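Local coordinates for oxygen-independent coproporphyrinogen III oxidase (Escherichia coli, PDB 1OLT), which catalyses the anaerobic oxidative decarboxylation of coproporphyrinogen III to protoporphyrinogen IX in heme biosynthesis, using a [4Fe-4S] cluster and S-adenosylmethionine, at residues E272-A275 / F276-S280. Numbering follows the deposited sequence. Where two conformers were deposited one is given.
Sequences ETIA and FLTQS
The ring of Phe276, whose backbone N donates to Glu272 O at 2.8 Å, carries Ser280 OG on one face, 3.5 Å above the plane and shifted toward the rim. The two segments form the last turns of helix 263-279, an outer helix of the radical SAM core. The CG of Phe276 is anti to the backbone N (chi1 178°), which carries the ring outward and somewhat toward the C-terminal end, beside Ser280. Leu226 of helix 219-232 touches the Phe276 side chain. Regular i to i+4 backbone bonds run through the segments. Leu277 N donates to Thr273 O at 2.9 Å. Gln279 N donates to Ala275 O at 3.0 Å.

On the inner side, Thr273 and Leu277 lie alongside each other and point the same way. Thr273 CG2 meets Leu277 CD1 at 3.8 Å. The torsion that puts Thr273 OG1 beside its own N, where it bonds to Ile269 O one turn back, turns CG2 to the leucine. Phe222 and Leu226 touch Thr273, and Phe290 of strand 289-291 packs on Leu277. The pair thus joins the helix to the neighbouring helix and to the sheet.

The helix ends at Gln279, and Ser280 follows it in the loop. Phe276 O accepts both Ser280 N at 2.9 Å and Ser280 OG at 2.8 Å, from opposite faces of its carbonyl plane.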
loop_
_atom_site.group_PDB
_atom_site.type_symbol
_atom_site.label_atom_id
_atom_site.label_comp_id
_atom_site.label_asym_id
_atom_site.label_seq_id
_atom_site.Cartn_x
_atom_site.Cartn_y
_atom_site.Cartn_z
ATOM N N GLU A 272 8.054 17.078 13.225
ATOM C CA GLU A 272 7.236 17.195 14.423
ATOM C C GLU A 272 6.261 15.980 14.531
ATOM O O GLU A 272 6.025 15.464 15.613
ATOM C CB GLU A 272 6.475 18.541 14.415
ATOM C CG GLU A 272 7.379 19.745 14.496
ATOM C CD GLU A 272 6.678 21.086 14.295
ATOM O OE1 GLU A 272 5.411 21.150 14.207
ATOM O OE2 GLU A 272 7.428 22.088 14.232
ATOM N N THR A 273 5.774 15.506 13.394
ATOM C CA THR A 273 4.906 14.339 13.327
ATOM C C THR A 273 5.612 13.107 13.893
ATOM O O THR A 273 5.053 12.389 14.725
ATOM C CB THR A 273 4.446 14.118 11.869
ATOM O OG1 THR A 273 3.523 15.180 11.535
ATOM C CG2 THR A 273 3.648 12.883 11.753
ATOM N N ILE A 274 6.838 12.866 13.442
ATOM C CA ILE A 274 7.591 11.712 13.869
ATOM C C ILE A 274 7.814 11.851 15.376
ATOM O O ILE A 274 7.570 10.880 16.078
ATOM C CB ILE A 274 8.905 11.554 13.088
ATOM C CG1 ILE A 274 8.674 11.149 11.626
ATOM C CG2 ILE A 274 9.873 10.571 13.786
ATOM C CD1 ILE A 274 9.954 11.302 10.794
ATOM N N ALA A 275 8.271 13.003 15.881
ATOM C CA ALA A 275 8.430 13.172 17.310
ATOM C C ALA A 275 7.146 12.972 18.141
ATOM O O ALA A 275 7.181 12.373 19.229
ATOM C CB ALA A 275 9.090 14.547 17.668
ATOM N N PHE A 276 6.044 13.505 17.672
ATOM C CA PHE A 276 4.835 13.448 18.411
ATOM C C PHE A 276 4.227 12.018 18.417
ATOM O O PHE A 276 3.710 11.550 19.456
ATOM C CB PHE A 276 3.821 14.413 17.863
ATOM C CG PHE A 276 2.505 14.363 18.588
ATOM C CD1 PHE A 276 2.361 15.034 19.809
ATOM C CD2 PHE A 276 1.449 13.635 18.090
ATOM C CE1 PHE A 276 1.138 14.971 20.502
ATOM C CE2 PHE A 276 0.206 13.589 18.776
ATOM C CZ PHE A 276 0.069 14.262 19.976
ATOM N N LEU A 277 4.289 11.331 17.282
ATOM C CA LEU A 277 3.853 9.969 17.223
ATOM C C LEU A 277 4.732 9.046 18.151
ATOM O O LEU A 277 4.208 8.174 18.816
ATOM C CB LEU A 277 3.728 9.501 15.769
ATOM C CG LEU A 277 2.605 10.216 15.048
ATOM C CD1 LEU A 277 2.512 9.737 13.567
ATOM C CD2 LEU A 277 1.240 9.971 15.762
ATOM N N THR A 278 6.034 9.295 18.210
ATOM C CA THR A 278 6.916 8.563 19.087
ATOM C C THR A 278 6.540 8.755 20.603
ATOM O O THR A 278 6.318 7.777 21.379
ATOM C CB THR A 278 8.345 9.052 18.894
ATOM O OG1 THR A 278 8.787 8.664 17.611
ATOM C CG2 THR A 278 9.366 8.377 19.919
ATOM N N GLN A 279 6.374 10.035 20.960
ATOM C CA GLN A 279 5.841 10.417 22.253
ATOM C C GLN A 279 4.466 9.717 22.565
ATOM O O GLN A 279 4.219 9.381 23.738
ATOM C CB GLN A 279 5.677 11.919 22.320
ATOM C CG GLN A 279 5.100 12.468 23.631
ATOM C CD GLN A 279 4.837 14.020 23.635
ATOM O OE1 GLN A 279 3.729 14.495 23.290
ATOM N NE2 GLN A 279 5.857 14.781 24.052
ATOM N N SER A 280 3.634 9.490 21.519
ATOM C CA SER A 280 2.315 8.886 21.651
ATOM C C SER A 280 2.298 7.337 21.640
ATOM O O SER A 280 1.227 6.746 21.677
ATOM C CB SER A 280 1.368 9.392 20.573
ATOM O OG SER A 280 1.274 10.790 20.693
#